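Local coordinates for surface layer protein (Geobacillus stearothermophilus, PDB 4UJ8) that probably self-assembles into the crystalline surface layer of the bacterial cell, this calcium-binding fragment covering domains 6 and 7, at residues A[182-187]-A[216-221]; A[191-196]-A[206-211]. All blocks are in the same frame, centred on the assembly; numbering follows the deposited sequence.

Following the chain from its N terminus, strand 179-184 runs out into the loop that starts at S185, and contact 1 closes a 28-residue excursion when strand 214-222 returns antiparallel to it. Contact 2 lies wholly within that excursion and closes a smaller loop of nine residues, bringing 206-211 back towards 191-196; the two closures are nested and do not cross. Their centres are about 9 Å apart, and they share a seam: 191-196 runs beside strand 179-184, with I182 O 2.8 Å from V193 N. Contact 1 thus pairs the outermost strand 179-184 with its neighbour 214-222, while contact 2 joins the loops over the mixed sheet, near helix 142-147.

Contact 1 (A[182-187]-A[216-221]); sequences IVSSDT and VTLTLV
With its hydroxyl folded back over its own backbone (chi1 63°), S185 turns OG towards T217 N, while S184, with OG anti to its backbone N (chi1 173°), points the hydroxyl towards D186 N and I190 O. The segments form an antiparallel pair at one edge of a four-stranded mixed sheet; strand 179-184, which ends in this contact, is an outermost strand of the sheet within the chain. V183 and T219 make the hydrogen-bonded pair: T219 N gives to V183 O at 2.7 Å, and V183 N gives to T219 O. These beta-branched residues suit an extended backbone and lie on the face opposite I182, S184, L218 and L220.

That second face is buried. I182 has two conformers; in the one described here CG2 lies 4.1 Å from L218 CB. Branched aliphatic side chains suit this buried face, where S184 is the polar exception among the paired residues. L218 CD2 comes within 3.6 Å of S184 CB, a fit that suits a small side chain. S184 OG also makes an ST turn by accepting from D186 N at 3.2 Å, and is hydrogen-bonded to I190 O. Putting an alanine here removes the hydroxyl and is likely to leave D186 N without its turn partner and I190 O without this bond.

Beyond the end of strand 179-184, D186 CB lies 3.5 Å from V216 CG1. S185 continues the pairing by both backbone and side chain: its N donates to T217 O, and its OG accepts from T217 N at 2.8 Å, the N-H pointing almost straight at the oxygen (176°).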
loop_
_atom_site.group_PDB
_atom_site.type_symbol
_atom_site.label_atom_id
_atom_site.label_comp_id
_atom_site.label_asym_id
_atom_site.label_seq_id
_atom_site.Cartn_x
_atom_site.Cartn_y
_atom_site.Cartn_z
ATOM N N ILE A 182 17.858 -10.445 11.244
ATOM C CA ILE A 182 19.291 -10.267 11.079
ATOM C C ILE A 182 20.035 -11.306 11.917
ATOM O O ILE A 182 19.862 -11.376 13.129
ATOM C CB ILE A 182 19.758 -8.847 11.505
ATOM C CG1 ILE A 182 19.115 -7.768 10.627
ATOM C CG2 ILE A 182 21.281 -8.749 11.477
ATOM C CD1 ILE A 182 19.489 -6.347 11.056
ATOM N N VAL A 183 20.849 -12.126 11.266
ATOM C CA VAL A 183 21.630 -13.100 12.033
ATOM C C VAL A 183 23.048 -12.618 12.267
ATOM O O VAL A 183 23.735 -12.184 11.330
ATOM C CB VAL A 183 21.681 -14.477 11.341
ATOM C CG1 VAL A 183 22.656 -15.418 12.067
ATOM C CG2 VAL A 183 20.289 -15.084 11.290
ATOM N N SER A 184 23.491 -12.713 13.525
ATOM C CA SER A 184 24.869 -12.421 13.884
ATOM C C SER A 184 25.668 -13.716 14.009
ATOM O O SER A 184 25.175 -14.688 14.584
ATOM C CB SER A 184 24.944 -11.641 15.199
ATOM O OG SER A 184 26.300 -11.499 15.625
ATOM N N SER A 185 26.886 -13.720 13.469
ATOM C CA SER A 185 27.772 -14.888 13.582
ATOM C C SER A 185 28.270 -15.069 15.022
ATOM O O SER A 185 28.704 -16.157 15.401
ATOM C CB SER A 185 28.963 -14.779 12.620
ATOM O OG SER A 185 29.796 -13.663 12.907
ATOM N N ASP A 186 28.209 -14.002 15.819
ATOM C CA ASP A 186 28.608 -14.069 17.221
ATOM C C ASP A 186 27.713 -13.152 18.062
ATOM O O ASP A 186 27.970 -11.951 18.175
ATOM C CB ASP A 186 30.082 -13.681 17.382
ATOM C CG ASP A 186 30.631 -14.015 18.758
ATOM O OD1 ASP A 186 29.826 -14.309 19.663
ATOM O OD2 ASP A 186 31.869 -13.977 18.935
ATOM N N THR A 187 26.671 -13.730 18.655
ATOM C CA THR A 187 25.684 -12.957 19.395
ATOM C C THR A 187 26.281 -12.287 20.643
ATOM O O THR A 187 25.680 -11.374 21.203
ATOM C CB THR A 187 24.503 -13.830 19.821
ATOM O OG1 THR A 187 24.988 -14.936 20.592
ATOM C CG2 THR A 187 23.753 -14.359 18.591
ATOM N N VAL A 216 32.017 -9.459 13.615
ATOM C CA VAL A 216 30.964 -10.410 13.301
ATOM C C VAL A 216 30.523 -10.261 11.863
ATOM O O VAL A 216 30.786 -9.250 11.223
ATOM C CB VAL A 216 29.722 -10.230 14.195
ATOM C CG1 VAL A 216 30.022 -10.608 15.620
ATOM C CG2 VAL A 216 29.199 -8.794 14.119
ATOM N N THR A 217 29.842 -11.287 11.367
ATOM C CA THR A 217 29.140 -11.192 10.100
ATOM C C THR A 217 27.672 -11.075 10.419
ATOM O O THR A 217 27.131 -11.912 11.138
ATOM C CB THR A 217 29.380 -12.418 9.216
ATOM O OG1 THR A 217 30.768 -12.475 8.881
ATOM C CG2 THR A 217 28.546 -12.339 7.939
ATOM N N LEU A 218 27.037 -10.015 9.918
ATOM C CA LEU A 218 25.602 -9.856 10.036
ATOM C C LEU A 218 24.949 -10.248 8.719
ATOM O O LEU A 218 25.308 -9.728 7.663
ATOM C CB LEU A 218 25.237 -8.413 10.403
ATOM C CG LEU A 218 25.717 -7.912 11.770
ATOM C CD1 LEU A 218 25.121 -6.540 12.089
ATOM C CD2 LEU A 218 25.358 -8.902 12.866
ATOM N N THR A 219 24.011 -11.182 8.785
ATOM C CA THR A 219 23.290 -11.614 7.596
ATOM C C THR A 219 21.848 -11.142 7.683
ATOM O O THR A 219 21.086 -11.540 8.574
ATOM C CB THR A 219 23.318 -13.144 7.412
ATOM O OG1 THR A 219 24.668 -13.609 7.486
ATOM C CG2 THR A 219 22.726 -13.540 6.062
ATOM N N LEU A 220 21.489 -10.273 6.751
ATOM C CA LEU A 220 20.122 -9.791 6.634
ATOM C C LEU A 220 19.301 -10.789 5.838
ATOM O O LEU A 220 19.722 -11.201 4.762
ATOM C CB LEU A 220 20.092 -8.423 5.948
ATOM C CG LEU A 220 20.556 -7.180 6.708
ATOM C CD1 LEU A 220 22.020 -7.245 7.135
ATOM C CD2 LEU A 220 20.308 -5.955 5.835
ATOM N N VAL A 221 18.154 -11.194 6.370
ATOM C CA VAL A 221 17.277 -12.132 5.668
ATOM C C VAL A 221 15.949 -11.446 5.385
ATOM O O VAL A 221 15.371 -10.815 6.270
ATOM C CB VAL A 221 17.043 -13.427 6.475
ATOM C CG1 VAL A 221 16.067 -14.346 5.757
ATOM C CG2 VAL A 221 18.360 -14.139 6.687
#

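Contact 2 (A[191-196]-A[206-211]); sequences GSVSNV and SGLAVK
V193 CG2 and L208 CD2 meet at 3.8 Å, and this methyl contact is the tightly packed part of an otherwise open approach between two loop segments. The two side chains cross at about a right angle. L208, with CG anti to its carbonyl carbon (chi1 -70°), carries CD2 to V193, and it also packs on L142 and L145 of helix 142-147; a leucine is long enough to span from helix to loop. V193 CG2 lies equally close to G207 O, and V193 packs on I182 as well. G207 sits at a positive phi of 141°, with backbone angles at which a side chain would collide with the carbonyl oxygen of S206.

Both segments are irregular loops between strands 179-184 and 214-222, lying over the mixed sheet. Away from the methyls their backbones stand apart, and water fills in. One water accepts from G191 N at 2.7 Å and donates to A209 O at 2.6 Å; a second donates to both G191 O, at 2.8 Å, and G207 O, at 3.1 Å. Both polar backbone atoms of G191 are thereby bridged to 206-211. Beside it, K211 CD comes no nearer than 4.2 Å to G191 N, and the lysine's NZ continues to T187 O, to which it is hydrogen-bonded.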
loop_
_atom_site.group_PDB
_atom_site.type_symbol
_atom_site.label_atom_id
_atom_site.label_comp_id
_atom_site.label_asym_id
_atom_site.label_seq_id
_atom_site.Cartn_x
_atom_site.Cartn_y
_atom_site.Cartn_z
ATOM N N GLY A 191 24.101 -8.775 19.123
ATOM C CA GLY A 191 22.960 -9.672 19.167
ATOM C C GLY A 191 22.268 -9.825 17.817
ATOM O O GLY A 191 22.254 -8.908 17.007
ATOM N N SER A 192 21.724 -11.003 17.557
ATOM C CA SER A 192 20.896 -11.198 16.378
ATOM C C SER A 192 19.589 -10.449 16.587
ATOM O O SER A 192 19.220 -10.138 17.726
ATOM C CB SER A 192 20.645 -12.690 16.118
ATOM O OG SER A 192 21.831 -13.340 15.696
ATOM N N VAL A 193 18.899 -10.129 15.494
ATOM C CA VAL A 193 17.587 -9.488 15.588
ATOM C C VAL A 193 16.509 -10.370 14.962
ATOM O O VAL A 193 16.544 -10.651 13.758
ATOM C CB VAL A 193 17.568 -8.112 14.899
ATOM C CG1 VAL A 193 16.151 -7.514 14.949
ATOM C CG2 VAL A 193 18.570 -7.175 15.539
ATOM N N SER A 194 15.567 -10.832 15.775
ATOM C CA SER A 194 14.516 -11.710 15.260
ATOM C C SER A 194 13.200 -10.948 15.057
ATOM O O SER A 194 12.423 -11.271 14.160
ATOM C CB SER A 194 14.310 -12.909 16.188
ATOM O OG SER A 194 14.250 -12.501 17.538
ATOM N N ASN A 195 12.966 -9.938 15.890
ATOM C CA ASN A 195 11.839 -9.027 15.731
ATOM C C ASN A 195 12.354 -7.723 15.140
ATOM O O ASN A 195 13.047 -6.956 15.815
ATOM C CB ASN A 195 11.137 -8.777 17.073
ATOM C CG ASN A 195 9.870 -7.928 16.943
ATOM O OD1 ASN A 195 9.634 -7.281 15.925
ATOM N ND2 ASN A 195 9.054 -7.932 17.986
ATOM N N VAL A 196 12.016 -7.482 13.875
ATOM C CA VAL A 196 12.549 -6.347 13.136
ATOM C C VAL A 196 12.062 -5.012 13.746
ATOM O O VAL A 196 12.667 -3.965 13.526
ATOM C CB VAL A 196 12.171 -6.441 11.641
ATOM C CG1 VAL A 196 12.861 -5.367 10.831
ATOM C CG2 VAL A 196 12.561 -7.799 11.097
ATOM N N SER A 206 18.768 2.869 16.209
ATOM C CA SER A 206 19.495 1.961 17.067
ATOM C C SER A 206 18.914 0.574 16.988
ATOM O O SER A 206 17.793 0.386 16.516
ATOM C CB SER A 206 19.449 2.442 18.510
ATOM O OG SER A 206 18.121 2.383 18.987
ATOM N N GLY A 207 19.669 -0.400 17.484
ATOM C CA GLY A 207 19.147 -1.745 17.565
ATOM C C GLY A 207 20.147 -2.830 17.241
ATOM O O GLY A 207 19.815 -4.012 17.325
ATOM N N LEU A 208 21.358 -2.431 16.858
ATOM C CA LEU A 208 22.465 -3.373 16.711
ATOM C C LEU A 208 23.571 -3.016 17.695
ATOM O O LEU A 208 24.703 -2.690 17.310
ATOM C CB LEU A 208 22.996 -3.381 15.277
ATOM C CG LEU A 208 22.041 -4.007 14.254
ATOM C CD1 LEU A 208 22.559 -3.785 12.857
ATOM C CD2 LEU A 208 21.863 -5.492 14.534
ATOM N N ALA A 209 23.229 -3.077 18.974
ATOM C CA ALA A 209 24.148 -2.687 20.037
ATOM C C ALA A 209 25.376 -3.590 20.099
ATOM O O ALA A 209 25.273 -4.807 19.925
ATOM C CB ALA A 209 23.424 -2.700 21.376
ATOM N N VAL A 210 26.534 -2.977 20.331
ATOM C CA VAL A 210 27.796 -3.692 20.512
ATOM C C VAL A 210 27.898 -4.105 21.968
ATOM O O VAL A 210 27.776 -3.273 22.866
ATOM C CB VAL A 210 29.017 -2.827 20.118
ATOM C CG1 VAL A 210 30.335 -3.559 20.411
ATOM C CG2 VAL A 210 28.932 -2.433 18.650
ATOM N N LYS A 211 28.086 -5.395 22.201
ATOM C CA LYS A 211 28.174 -5.907 23.565
ATOM C C LYS A 211 29.624 -5.950 24.034
ATOM O O LYS A 211 29.904 -5.739 25.215
ATOM C CB LYS A 211 27.534 -7.293 23.660
ATOM C CG LYS A 211 26.025 -7.311 23.423
ATOM C CD LYS A 211 25.548 -8.715 23.047
ATOM C CE LYS A 211 24.190 -9.043 23.649
ATOM N NZ LYS A 211 23.762 -10.447 23.335
HETATM O O HOH W 1 23.290 -6.452 20.290
HETATM O O HOH W 2 21.434 -6.531 18.185
#